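Local coordinates for protein BONZAI 1 (Arabidopsis thaliana, PDB 6KXT) that binds phospholipids in a calcium-dependent manner and negatively regulates cell death and defence responses, at residues A[16-21]-A[133-138]; A[34-39]-A[62-67]; A[81-86]-A[98-103]. All coordinates share one frame; numbering follows the deposited sequence. Where two conformers were deposited one is given.

In the fold
The three contacts lie in the second C2 domain of this copine, a sandwich of two antiparallel sheets. Contact 1 pairs strands 13-21 and 133-143, far apart in the chain but neighbours in one sheet. Contact 3 pairs strands 81-87 and 95-102 in the other. Contact 2 bridges the two, from strand 34-40 beside 81-87 to the loop before strand 67-70. Its centre is about 9 Å from that of contact 1 and about 10 Å from that of contact 3. The centres of contacts 1 and 3 are about 11 Å apart. Leu-36 packs against Phe-18 of contact 1 and Cys-85 of contact 3. Leu-135 meets Ile-83, so the inner faces of contacts 1 and 3 also touch.

Contact 1: A[16-21]-A[133-138]; sequences IVFRCS and SQLFVD
The guanidinium of Arg-19 lies flat over one face of the Phe-136 ring. The planes are 16° apart and the group centres 4.1 Å. The overlap is offset toward the rim, with Arg-19 NH2 3.3 Å from Phe-136 CG. This is a stacked cation-pi pair. At the edge of the guanidinium stands the carboxylate of Asp-138. Its OD1 takes the N-H of Arg-19 NE on the syn lone pair, at 2.9 Å and 166°. A bend at chi3 (70°) turns the end of the arginine so that one flat group serves both partners. A water at the same edge accepts a bond from NH2. With an alanine in place of Arg-19, Asp-138 would probably lose its charge mate here and the Phe-136 face its stacked cover.

The other side of the sheet is apolar. Ile-16 CG2 sits over the centre of the Phe-18 ring and also meets Val-137 CG1 at 3.8 Å. Phe-136 O lies at that ring's edge. Leu-135 CD1 reaches Phe-18 CD1 at 3.8 Å and Cys-20 SG at 3.9 Å. Leu-107 of helix 104-113 and Leu-36 of the facing sheet add to this layer. Each of the pairs Arg-19/Phe-136 and Ser-21/Gln-134 is joined by two backbone bonds, one in each direction. The pattern is that of neighbouring antiparallel strands in the beta sandwich of a C2 domain.

Contact 2: A[34-39]-A[62-67]; sequences PFLVVS and PIWKPV
The indole of Trp-64 is the large bump of this contact, and it fits a slot between Leu-36 and Pro-62. Leu-36 comes at about a right angle onto one face. It has two conformers; in the one described its CG stands over the six-membered ring, 3.6 Å from the centroid and 24° off the normal, in a CH-pi contact whose exact closeness is doubtful. The two methyls spread from there over the outer ring. CD1 lies near CZ3 and CE3 of Trp-64, and CD2 near CH2. On the opposite face lies Pro-62 CB, 3.6 Å above the plane and toward the rim.

Pro-34 closes one rim of the slot. Its CG meets Pro-62 CG at 3.9 Å, and its CB meets Trp-64 CZ2, also at 3.9 Å. Its ring leans to the side where Pro-62 lies.

The indole reaches inward from the loop ahead of strand 67-70, which belongs to one sheet, to strand 34-40, which belongs to the other. It thus fills space between the two layers of the C2 beta sandwich. Cys-20 of strand 13-21 and Thr-53 also touch it.

The carbonyl of Pro-34 lies at the indole edge. Trp-64 NE1 gives a weak hydrogen bond to Pro-34 O, 3.4 Å long and bent to 147°. Phe-35 CA approaches Trp-64 CZ2 obliquely, at 3.8 Å. The torsion of Trp-64 (chi1 -72°) sets CG opposite its carbonyl carbon and points the ring at this strand. The Phe-35 ring lies on the other side of strand 34-40 and stacks edge-to-face with His-94.

Contact 3: A[81-86]-A[98-103]; sequences VIIECS and GKVQKS
Ile-82 and Lys-99 meet on one face of this strand pair, and their torsions decide how. The Lys-99 chain is fully extended from CB to NZ. Ile-82 is bent at chi2 (-59°), which brings its CD1 across toward the facing strand. There CD1 lies 3.8 Å from Lys-99 CE and, with a similar gap, beside Gln-101 OE1. Ile-82 CG2 touches the same Lys-99 CE, also at 3.8 Å.

Glu-84 bends at chi2 (-149°) and lays its OE2 alongside the lysine stem. OE2 is 3.4 Å from Lys-99 CG, while Lys-99 NZ stays 4.8 Å away. The opposite charges are near, but they do not form a salt bridge. Gln-101 is extended too, and its CB and CG cross obliquely beside Ile-82 CD1.

On the other face Val-81, Ile-83, Cys-85 and Val-100 look inward. Val-100 packs on Ile-117 and Phe-119 of the facing sheet. Val-81 CG2 sits between its own N and carbonyl carbon, 3.3 Å from Lys-102 O. The Lys-102 chain bends at chi2 and again at chi4, and its NZ bonds to Gln-101 O from above the carbonyl plane.

Three pairs of backbone bonds join the strands. The straightest is Ile-83 N to Val-100 O, 2.9 Å at 174°. Just past the pairing, Ser-103 N-caps helix 104-113. Strands 81-87 and 95-102 form an antiparallel beta hairpin at one side of a four-stranded sheet of the C2 sandwich.

Contact 1: A[16-21]-A[133-138]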
# COMPACT_ATOMS: atom_id res chain seq x y z
N ILE A 16 8.32 -6.19 -0.58
CA ILE A 16 7.92 -5.02 -1.40
C ILE A 16 8.52 -3.76 -0.82
O ILE A 16 8.41 -3.51 0.39
CB ILE A 16 6.39 -4.87 -1.50
CG1 ILE A 16 5.74 -6.19 -1.95
CG2 ILE A 16 6.07 -3.69 -2.43
CD1 ILE A 16 4.25 -6.11 -2.23
N VAL A 17 9.17 -2.97 -1.66
CA VAL A 17 9.61 -1.59 -1.31
C VAL A 17 8.63 -0.67 -2.04
O VAL A 17 8.58 -0.66 -3.30
CB VAL A 17 11.07 -1.30 -1.68
CG1 VAL A 17 11.36 0.20 -1.53
CG2 VAL A 17 12.03 -2.14 -0.85
N PHE A 18 7.87 0.11 -1.30
CA PHE A 18 6.95 1.15 -1.77
C PHE A 18 7.60 2.52 -1.73
O PHE A 18 8.39 2.83 -0.85
CB PHE A 18 5.71 1.20 -0.88
CG PHE A 18 4.81 -0.01 -0.98
CD1 PHE A 18 4.03 -0.19 -2.12
CD2 PHE A 18 4.66 -0.89 0.07
CE1 PHE A 18 3.11 -1.24 -2.18
CE2 PHE A 18 3.73 -1.93 0.00
CZ PHE A 18 2.98 -2.10 -1.13
N ARG A 19 7.24 3.31 -2.74
CA ARG A 19 7.71 4.71 -2.86
C ARG A 19 6.50 5.55 -3.22
O ARG A 19 5.63 5.08 -4.02
CB ARG A 19 8.77 4.79 -3.94
CG ARG A 19 9.11 6.20 -4.36
CD ARG A 19 10.31 6.14 -5.32
NE ARG A 19 10.03 5.56 -6.64
CZ ARG A 19 9.54 6.25 -7.66
NH1 ARG A 19 9.19 7.52 -7.52
NH2 ARG A 19 9.40 5.66 -8.84
N CYS A 20 6.41 6.79 -2.75
CA CYS A 20 5.42 7.75 -3.22
C CYS A 20 6.10 8.95 -3.86
O CYS A 20 7.25 9.29 -3.45
CB CYS A 20 4.47 8.24 -2.15
SG CYS A 20 3.50 6.90 -1.41
N SER A 21 5.39 9.53 -4.83
CA SER A 21 5.80 10.76 -5.53
C SER A 21 4.79 11.88 -5.25
O SER A 21 3.59 11.64 -5.44
CB SER A 21 5.91 10.48 -7.00
OG SER A 21 6.61 11.50 -7.67
N SER A 133 -0.68 12.71 -6.61
CA SER A 133 0.30 11.84 -5.95
C SER A 133 0.16 10.41 -6.47
O SER A 133 -0.96 9.97 -6.84
CB SER A 133 0.22 11.90 -4.48
OG SER A 133 -1.10 11.62 -4.02
N GLN A 134 1.28 9.69 -6.50
CA GLN A 134 1.40 8.31 -7.03
C GLN A 134 2.18 7.42 -6.09
O GLN A 134 3.08 7.87 -5.38
CB GLN A 134 2.04 8.29 -8.41
CG GLN A 134 1.16 9.01 -9.44
CD GLN A 134 1.83 9.21 -10.77
OE1 GLN A 134 3.01 9.56 -10.82
NE2 GLN A 134 1.08 9.02 -11.84
N LEU A 135 1.80 6.15 -6.09
CA LEU A 135 2.47 5.04 -5.42
C LEU A 135 3.20 4.23 -6.48
O LEU A 135 2.65 3.92 -7.55
CB LEU A 135 1.44 4.13 -4.72
CG LEU A 135 1.99 2.91 -3.98
CD1 LEU A 135 2.73 3.29 -2.74
CD2 LEU A 135 0.85 1.96 -3.60
N PHE A 136 4.43 3.89 -6.20
CA PHE A 136 5.30 3.06 -7.04
C PHE A 136 5.78 1.85 -6.26
O PHE A 136 5.89 1.88 -5.00
CB PHE A 136 6.49 3.86 -7.55
CG PHE A 136 6.15 4.94 -8.54
CD1 PHE A 136 5.76 6.19 -8.14
CD2 PHE A 136 6.29 4.68 -9.91
CE1 PHE A 136 5.40 7.16 -9.08
CE2 PHE A 136 5.97 5.66 -10.83
CZ PHE A 136 5.53 6.88 -10.42
N VAL A 137 6.12 0.78 -6.98
CA VAL A 137 6.60 -0.49 -6.40
C VAL A 137 8.06 -0.61 -6.84
O VAL A 137 8.32 -0.96 -8.01
CB VAL A 137 5.73 -1.67 -6.84
CG1 VAL A 137 6.27 -2.95 -6.20
CG2 VAL A 137 4.29 -1.41 -6.46
N ASP A 138 8.98 -0.18 -5.99
CA ASP A 138 10.42 -0.09 -6.35
C ASP A 138 11.02 -1.48 -6.36
O ASP A 138 11.99 -1.73 -7.08
CB ASP A 138 11.22 0.76 -5.35
CG ASP A 138 11.25 2.25 -5.65
OD1 ASP A 138 10.54 2.69 -6.59
OD2 ASP A 138 11.99 2.93 -4.90
O HOH W 1 10.09 2.72 -8.95

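Contact 2: A[34-39]-A[62-67]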
# COMPACT_ATOMS: atom_id res chain seq x y z
N PRO A 34 4.33 10.67 6.44
CA PRO A 34 3.58 9.57 5.90
C PRO A 34 4.09 8.17 6.30
O PRO A 34 5.25 7.95 6.54
CB PRO A 34 3.78 9.73 4.39
CG PRO A 34 5.13 10.35 4.27
CD PRO A 34 5.22 11.29 5.46
N PHE A 35 3.12 7.29 6.35
CA PHE A 35 3.29 5.84 6.45
C PHE A 35 2.20 5.18 5.62
O PHE A 35 1.19 5.81 5.23
CB PHE A 35 3.24 5.41 7.93
CG PHE A 35 1.94 5.53 8.66
CD1 PHE A 35 1.47 6.76 9.09
CD2 PHE A 35 1.13 4.43 8.89
CE1 PHE A 35 0.27 6.89 9.75
CE2 PHE A 35 -0.07 4.54 9.61
CZ PHE A 35 -0.50 5.78 10.02
N LEU A 36 2.49 3.90 5.30
CA LEU A 36 1.51 3.08 4.54
C LEU A 36 0.96 1.97 5.43
O LEU A 36 1.71 1.41 6.27
CB LEU A 36 2.11 2.39 3.31
CG LEU A 36 2.78 3.27 2.28
CD1 LEU A 36 3.32 2.42 1.14
CD2 LEU A 36 1.82 4.31 1.78
N VAL A 37 -0.29 1.64 5.24
CA VAL A 37 -0.93 0.47 5.87
C VAL A 37 -1.50 -0.37 4.73
O VAL A 37 -2.20 0.14 3.85
CB VAL A 37 -2.04 0.90 6.84
CG1 VAL A 37 -2.75 -0.32 7.38
CG2 VAL A 37 -1.45 1.79 7.93
N VAL A 38 -1.18 -1.66 4.73
CA VAL A 38 -1.78 -2.66 3.83
C VAL A 38 -2.84 -3.42 4.60
O VAL A 38 -2.53 -3.87 5.72
CB VAL A 38 -0.72 -3.60 3.27
CG1 VAL A 38 -1.33 -4.58 2.32
CG2 VAL A 38 0.36 -2.82 2.54
N SER A 39 -4.03 -3.50 4.06
CA SER A 39 -5.17 -4.16 4.77
C SER A 39 -5.86 -5.16 3.86
O SER A 39 -6.11 -4.96 2.66
CB SER A 39 -6.16 -3.13 5.30
OG SER A 39 -5.49 -2.18 6.07
N PRO A 62 8.40 9.82 -0.02
CA PRO A 62 8.94 8.75 0.80
C PRO A 62 9.30 7.47 0.03
O PRO A 62 8.64 7.10 -0.95
CB PRO A 62 7.81 8.42 1.78
CG PRO A 62 6.53 8.80 1.03
CD PRO A 62 6.99 10.06 0.30
N ILE A 63 10.39 6.85 0.49
CA ILE A 63 10.75 5.44 0.11
C ILE A 63 10.88 4.68 1.41
O ILE A 63 11.68 5.08 2.27
CB ILE A 63 12.03 5.36 -0.71
CG1 ILE A 63 11.99 6.19 -2.00
CG2 ILE A 63 12.34 3.89 -0.99
CD1 ILE A 63 13.35 6.43 -2.67
N TRP A 64 10.08 3.64 1.65
CA TRP A 64 10.07 2.98 2.96
C TRP A 64 10.95 1.73 2.94
O TRP A 64 11.28 1.22 1.82
CB TRP A 64 8.63 2.63 3.39
CG TRP A 64 7.79 3.81 3.78
CD1 TRP A 64 7.79 4.46 4.98
CD2 TRP A 64 6.81 4.45 2.96
NE1 TRP A 64 6.86 5.46 4.94
CE2 TRP A 64 6.25 5.50 3.72
CE3 TRP A 64 6.38 4.30 1.63
CZ2 TRP A 64 5.20 6.28 3.24
CZ3 TRP A 64 5.35 5.08 1.14
CH2 TRP A 64 4.78 6.08 1.93
N LYS A 65 11.25 1.24 4.12
CA LYS A 65 11.94 -0.07 4.27
C LYS A 65 11.00 -1.13 3.73
O LYS A 65 9.77 -0.97 3.67
CB LYS A 65 12.31 -0.29 5.74
CG LYS A 65 13.31 0.70 6.31
CD LYS A 65 13.58 0.49 7.77
CE LYS A 65 14.59 1.48 8.30
NZ LYS A 65 15.01 1.13 9.67
N PRO A 66 11.56 -2.28 3.34
CA PRO A 66 10.73 -3.34 2.81
C PRO A 66 9.69 -3.83 3.80
O PRO A 66 9.89 -3.87 5.02
CB PRO A 66 11.68 -4.50 2.48
CG PRO A 66 13.08 -3.93 2.62
CD PRO A 66 13.01 -2.57 3.26
N VAL A 67 8.52 -4.16 3.24
CA VAL A 67 7.48 -4.91 3.95
C VAL A 67 7.41 -6.34 3.40
O VAL A 67 7.76 -6.56 2.24
CB VAL A 67 6.12 -4.22 3.92
CG1 VAL A 67 6.20 -2.79 4.49
CG2 VAL A 67 5.49 -4.19 2.56

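Contact 3: A[81-86]-A[98-103]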
# COMPACT_ATOMS: atom_id res chain seq x y z
N VAL A 81 -6.06 -5.98 -2.17
CA VAL A 81 -5.89 -5.44 -0.80
C VAL A 81 -6.00 -3.92 -0.90
O VAL A 81 -5.99 -3.36 -1.99
CB VAL A 81 -4.57 -5.85 -0.13
CG1 VAL A 81 -4.48 -7.37 -0.03
CG2 VAL A 81 -3.35 -5.30 -0.86
N ILE A 82 -6.20 -3.28 0.22
CA ILE A 82 -6.19 -1.81 0.33
C ILE A 82 -4.82 -1.37 0.77
O ILE A 82 -4.24 -1.94 1.72
CB ILE A 82 -7.25 -1.27 1.31
CG1 ILE A 82 -8.63 -1.79 0.96
CG2 ILE A 82 -7.17 0.22 1.29
CD1 ILE A 82 -9.02 -1.41 -0.36
N ILE A 83 -4.31 -0.31 0.13
CA ILE A 83 -3.02 0.31 0.53
C ILE A 83 -3.33 1.77 0.75
O ILE A 83 -3.77 2.42 -0.18
CB ILE A 83 -1.90 0.10 -0.50
CG1 ILE A 83 -1.74 -1.39 -0.80
CG2 ILE A 83 -0.60 0.70 0.02
CD1 ILE A 83 -1.13 -1.69 -2.15
N GLU A 84 -3.22 2.24 1.97
CA GLU A 84 -3.52 3.65 2.27
C GLU A 84 -2.29 4.32 2.83
O GLU A 84 -1.59 3.79 3.71
CB GLU A 84 -4.65 3.77 3.29
CG GLU A 84 -5.91 3.17 2.78
CD GLU A 84 -7.16 3.85 3.30
OE1 GLU A 84 -7.43 3.73 4.53
OE2 GLU A 84 -7.88 4.40 2.43
N CYS A 85 -2.04 5.53 2.33
CA CYS A 85 -1.00 6.42 2.86
C CYS A 85 -1.70 7.40 3.84
O CYS A 85 -2.73 7.97 3.47
CB CYS A 85 -0.32 7.13 1.71
SG CYS A 85 1.04 8.19 2.29
N SER A 86 -1.17 7.49 5.05
CA SER A 86 -1.69 8.38 6.12
C SER A 86 -0.58 9.22 6.69
O SER A 86 0.63 8.86 6.65
CB SER A 86 -2.36 7.61 7.22
OG SER A 86 -3.48 6.91 6.73
N GLY A 98 -4.11 9.17 0.90
CA GLY A 98 -4.59 8.57 -0.36
C GLY A 98 -4.75 7.07 -0.23
O GLY A 98 -4.15 6.48 0.66
N LYS A 99 -5.58 6.52 -1.11
CA LYS A 99 -5.93 5.09 -1.13
C LYS A 99 -5.65 4.53 -2.52
O LYS A 99 -5.91 5.17 -3.57
CB LYS A 99 -7.44 5.01 -0.88
CG LYS A 99 -8.02 3.63 -0.85
CD LYS A 99 -9.49 3.68 -0.50
CE LYS A 99 -9.95 2.26 -0.25
NZ LYS A 99 -11.40 2.23 -0.06
N VAL A 100 -5.21 3.29 -2.51
CA VAL A 100 -5.10 2.39 -3.70
C VAL A 100 -5.74 1.04 -3.35
O VAL A 100 -5.69 0.64 -2.19
CB VAL A 100 -3.59 2.29 -4.03
CG1 VAL A 100 -3.22 1.05 -4.82
CG2 VAL A 100 -3.12 3.60 -4.69
N GLN A 101 -6.35 0.42 -4.33
CA GLN A 101 -6.88 -0.95 -4.22
C GLN A 101 -6.24 -1.79 -5.31
O GLN A 101 -6.53 -1.58 -6.49
CB GLN A 101 -8.40 -0.95 -4.22
CG GLN A 101 -8.94 -2.38 -4.19
CD GLN A 101 -10.44 -2.48 -4.14
OE1 GLN A 101 -11.11 -1.63 -3.57
NE2 GLN A 101 -10.97 -3.53 -4.73
N LYS A 102 -5.34 -2.69 -4.93
CA LYS A 102 -4.51 -3.48 -5.87
C LYS A 102 -4.24 -4.83 -5.23
O LYS A 102 -4.03 -4.90 -4.03
CB LYS A 102 -3.16 -2.80 -6.09
CG LYS A 102 -3.18 -1.53 -6.92
CD LYS A 102 -3.09 -1.84 -8.40
CE LYS A 102 -3.63 -0.74 -9.28
NZ LYS A 102 -5.10 -0.67 -9.23
N SER A 103 -4.11 -5.88 -6.03
CA SER A 103 -3.63 -7.18 -5.56
C SER A 103 -2.11 -7.23 -5.61
O SER A 103 -1.47 -6.36 -6.21
CB SER A 103 -4.13 -8.31 -6.41
OG SER A 103 -3.64 -8.18 -7.74